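Aminoglycoside Nucleotidyltransferase (2")-Ia (Pseudomonas aeruginosa, PDB 4XJE) confers resistance to kanamycin, gentamicin and tobramycin by transferring a nucleotide from a nucleoside triphosphate to the 2''-hydroxyl of these antibiotics. Local coordinates at residues D52-F57 with L92-P97. Sequence-based numbering, arbitrary orientation.
Sequences DIDLTF and LLDCEP. With TOY (tobramycin), chain C; AMP (adenosine monophosphate), chain B.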
loop_
_atom_site.group_PDB
_atom_site.type_symbol
_atom_site.label_atom_id
_atom_site.label_comp_id
_atom_site.label_asym_id
_atom_site.label_seq_id
_atom_site.Cartn_x
_atom_site.Cartn_y
_atom_site.Cartn_z
ATOM N N ASP A 52 9.766 -3.989 -0.095
ATOM C CA ASP A 52 9.547 -3.061 -1.186
ATOM C C ASP A 52 8.687 -1.894 -0.734
ATOM O O ASP A 52 8.319 -1.792 0.439
ATOM C CB ASP A 52 8.884 -3.782 -2.366
ATOM C CG ASP A 52 7.627 -4.539 -1.963
ATOM O OD1 ASP A 52 7.089 -4.287 -0.865
ATOM O OD2 ASP A 52 7.171 -5.392 -2.754
ATOM N N ILE A 53 8.381 -1.016 -1.680
ATOM C CA ILE A 53 7.466 0.092 -1.455
ATOM C C ILE A 53 6.194 -0.163 -2.245
ATOM O O ILE A 53 6.234 -0.318 -3.465
ATOM C CB ILE A 53 8.086 1.433 -1.878
ATOM C CG1 ILE A 53 9.290 1.762 -0.992
ATOM C CG2 ILE A 53 7.057 2.554 -1.790
ATOM C CD1 ILE A 53 10.301 2.666 -1.662
ATOM N N ASP A 54 5.069 -0.221 -1.544
ATOM C CA ASP A 54 3.783 -0.428 -2.189
ATOM C C ASP A 54 3.103 0.909 -2.431
ATOM O O ASP A 54 2.976 1.725 -1.517
ATOM C CB ASP A 54 2.900 -1.339 -1.342
ATOM C CG ASP A 54 3.519 -2.702 -1.128
ATOM O OD1 ASP A 54 3.687 -3.438 -2.124
ATOM O OD2 ASP A 54 3.839 -3.038 0.033
ATOM N N LEU A 55 2.675 1.127 -3.670
ATOM C CA LEU A 55 2.006 2.363 -4.053
ATOM C C LEU A 55 0.645 2.087 -4.677
ATOM O O LEU A 55 0.502 1.165 -5.481
ATOM C CB LEU A 55 2.864 3.153 -5.040
ATOM C CG LEU A 55 4.248 3.605 -4.572
ATOM C CD1 LEU A 55 5.020 4.189 -5.741
ATOM C CD2 LEU A 55 4.125 4.618 -3.447
ATOM N N THR A 56 -0.345 2.890 -4.298
ATOM C CA THR A 56 -1.628 2.906 -4.988
ATOM C C THR A 56 -1.741 4.238 -5.721
ATOM O O THR A 56 -1.497 5.292 -5.134
ATOM C CB THR A 56 -2.823 2.725 -4.028
ATOM O OG1 THR A 56 -2.644 1.537 -3.251
ATOM C CG2 THR A 56 -4.128 2.601 -4.801
ATOM N N PHE A 57 -2.100 4.186 -6.998
ATOM C CA PHE A 57 -2.100 5.367 -7.856
ATOM C C PHE A 57 -3.411 5.474 -8.626
ATOM O O PHE A 57 -4.058 4.460 -8.879
ATOM C CB PHE A 57 -0.924 5.305 -8.833
ATOM C CG PHE A 57 -1.020 4.174 -9.820
ATOM C CD1 PHE A 57 -0.583 2.902 -9.481
ATOM C CD2 PHE A 57 -1.547 4.382 -11.081
ATOM C CE1 PHE A 57 -0.673 1.861 -10.386
ATOM C CE2 PHE A 57 -1.639 3.346 -11.990
ATOM C CZ PHE A 57 -1.204 2.084 -11.643
ATOM N N LEU A 92 12.356 -1.974 -5.333
ATOM C CA LEU A 92 11.202 -2.309 -6.154
ATOM C C LEU A 92 9.956 -1.565 -5.688
ATOM O O LEU A 92 9.706 -1.421 -4.488
ATOM C CB LEU A 92 10.964 -3.821 -6.139
ATOM C CG LEU A 92 12.069 -4.629 -6.831
ATOM C CD1 LEU A 92 11.916 -6.120 -6.580
ATOM C CD2 LEU A 92 12.080 -4.347 -8.328
ATOM N N LEU A 93 9.195 -1.076 -6.663
ATOM C CA LEU A 93 7.924 -0.408 -6.421
ATOM C C LEU A 93 6.788 -1.283 -6.921
ATOM O O LEU A 93 6.685 -1.556 -8.120
ATOM C CB LEU A 93 7.872 0.947 -7.126
ATOM C CG LEU A 93 8.550 2.160 -6.493
ATOM C CD1 LEU A 93 9.798 1.784 -5.718
ATOM C CD2 LEU A 93 8.886 3.155 -7.593
ATOM N N ASP A 94 5.939 -1.719 -5.998
ATOM C CA ASP A 94 4.779 -2.530 -6.334
ATOM C C ASP A 94 3.561 -1.620 -6.454
ATOM O O ASP A 94 3.058 -1.116 -5.452
ATOM C CB ASP A 94 4.569 -3.603 -5.269
ATOM C CG ASP A 94 3.437 -4.539 -5.602
ATOM O OD1 ASP A 94 2.269 -4.151 -5.404
ATOM O OD2 ASP A 94 3.718 -5.667 -6.056
ATOM N N CYS A 95 3.090 -1.410 -7.678
ATOM C CA CYS A 95 2.118 -0.357 -7.955
ATOM C C CYS A 95 0.759 -0.912 -8.363
ATOM O O CYS A 95 0.665 -1.712 -9.292
ATOM C CB CYS A 95 2.651 0.562 -9.054
ATOM S SG CYS A 95 4.297 1.234 -8.717
ATOM N N GLU A 96 -0.288 -0.467 -7.671
ATOM C CA GLU A 96 -1.652 -0.921 -7.935
ATOM C C GLU A 96 -2.568 0.259 -8.247
ATOM O O GLU A 96 -2.569 1.250 -7.522
ATOM C CB GLU A 96 -2.201 -1.699 -6.738
ATOM C CG GLU A 96 -3.580 -2.289 -6.980
ATOM C CD GLU A 96 -4.003 -3.254 -5.894
ATOM O OE1 GLU A 96 -3.551 -3.097 -4.740
ATOM O OE2 GLU A 96 -4.788 -4.178 -6.197
ATOM N N PRO A 97 -3.361 0.161 -9.323
ATOM C CA PRO A 97 -4.256 1.279 -9.633
ATOM C C PRO A 97 -5.489 1.339 -8.731
ATOM O O PRO A 97 -5.964 0.311 -8.244
ATOM C CB PRO A 97 -4.664 1.001 -11.079
ATOM C CG PRO A 97 -4.620 -0.483 -11.184
ATOM C CD PRO A 97 -3.460 -0.910 -10.330
HETATM C C11 TOY C . -4.183 -8.612 -3.648
HETATM O O11 TOY C . -3.030 -8.051 -4.230
HETATM C C21 TOY C . -4.336 -10.041 -4.158
HETATM N N21 TOY C . -3.152 -10.868 -3.874
HETATM C C31 TOY C . -4.635 -9.991 -5.653
HETATM C C41 TOY C . -5.849 -9.128 -5.963
HETATM O O41 TOY C . -6.020 -9.045 -7.378
HETATM C C51 TOY C . -5.640 -7.744 -5.364
HETATM O O51 TOY C . -5.334 -7.844 -3.961
HETATM C C61 TOY C . -6.886 -6.888 -5.484
HETATM N N61 TOY C . -6.729 -5.547 -4.904
HETATM C C12 TOY C . 0.256 -5.630 -3.500
HETATM N N12 TOY C . 1.339 -4.806 -2.943
HETATM C C22 TOY C . -1.115 -5.049 -3.148
HETATM C C32 TOY C . -2.234 -5.888 -3.772
HETATM N N32 TOY C . -3.544 -5.357 -3.366
HETATM C C42 TOY C . -2.107 -7.360 -3.374
HETATM C C52 TOY C . -0.724 -7.924 -3.673
HETATM O O52 TOY C . -0.630 -9.262 -3.199
HETATM C C62 TOY C . 0.329 -7.063 -2.990
HETATM O O62 TOY C . 1.628 -7.583 -3.312
HETATM C C13 TOY C . 2.276 -8.340 -2.319
HETATM C C23 TOY C . 3.722 -7.867 -2.201
HETATM O O23 TOY C . 3.751 -6.460 -1.993
HETATM C C33 TOY C . 4.518 -8.225 -3.461
HETATM N N33 TOY C . 5.928 -7.838 -3.292
HETATM C C43 TOY C . 4.383 -9.729 -3.698
HETATM O O43 TOY C . 5.081 -10.117 -4.877
HETATM C C53 TOY C . 2.899 -10.044 -3.854
HETATM O O53 TOY C . 2.220 -9.719 -2.634
HETATM C C63 TOY C . 2.616 -11.502 -4.132
HETATM O O63 TOY C . 1.230 -11.721 -4.361
HETATM P P AMP B . 4.931 -5.966 1.440
HETATM O O1P AMP B . 5.054 -5.335 0.069
HETATM O O2P AMP B . 6.013 -7.031 1.560
HETATM O O3P AMP B . 4.834 -4.932 2.518
HETATM O "O5'" AMP B . 3.543 -6.748 1.400
HETATM C "C5'" AMP B . 2.309 -6.050 1.443
HETATM C "C4'" AMP B . 1.172 -6.982 1.772
HETATM O "O4'" AMP B . 0.995 -7.935 0.698
HETATM C "C3'" AMP B . 1.371 -7.846 3.004
HETATM O "O3'" AMP B . 1.060 -7.154 4.196
HETATM C "C2'" AMP B . 0.453 -9.034 2.738
HETATM O "O2'" AMP B . -0.884 -8.722 3.091
HETATM C "C1'" AMP B . 0.532 -9.164 1.214
HETATM N N9 AMP B . 1.439 -10.242 0.775
HETATM C C8 AMP B . 2.778 -10.370 1.040
HETATM N N7 AMP B . 3.329 -11.437 0.513
HETATM C C5 AMP B . 2.282 -12.056 -0.144
HETATM C C6 AMP B . 2.205 -13.240 -0.907
HETATM N N6 AMP B . 3.247 -14.048 -1.130
HETATM N N1 AMP B . 1.006 -13.574 -1.429
HETATM C C2 AMP B . -0.041 -12.774 -1.201
HETATM N N3 AMP B . -0.092 -11.637 -0.498
HETATM C C4 AMP B . 1.108 -11.335 0.005
HETATM O O HOH W 1 -2.787 -1.329 -2.993
#
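The metal-binding aspartates of this nucleotidyltransferase gather where two parallel strands pair, I53-F57 against L93-P97, with D54 and D94 on the strands and D52 next to D54's. Five backbone hydrogen bonds join them, from I53 N to L92 O, D94 N to I53 O, L55 N to D94 O, E96 N to L55 O and F57 N to E96 O. The carboxylate oxygens D54 OD1 and D94 OD1 form a close like-charged pair, 3.6 Å apart. Amine N12 of tobramycin reaches both: it donates to D94 OD1 (2.7 Å). The same N12 lies 2.8 Å from D54 OD1. With CG anti to the backbone N (chi1 -176°), the D94 carboxylate is set beside the antibiotic, while Y82 OH holds its OD2. D52 OD2 accepts from tobramycin N33; the other oxygen, OD1, is 2.5 Å from AMP O1P, which also lies close to D54 OD2. Further along the same face, the extended side chain of E96 splits its carboxylate between two amines, OE1 taking N32 and OE2 taking N61, and a water donates to both E96 OE1 and T56 OG1. On the other face, L55 CD1 packs on L93 CG, and I53 and L93 lie alongside each other against helix 11-26. In F57, chi1 65° puts CG between the backbone N and the carbonyl carbon and brings the ring to the E96-P97 peptide, CE1 being 3.3 Å from E96 C. P97 CA sits over one ring face in a CH-pi contact, 3.8 Å from the centroid. One face thus lines the site of both ligands while the other is buried against helices 11-26 and 62-71, as is typical of the nucleotidyltransferase fold, whose Asp-X-Asp pair and third aspartate on the neighbouring strand form the two-metal site.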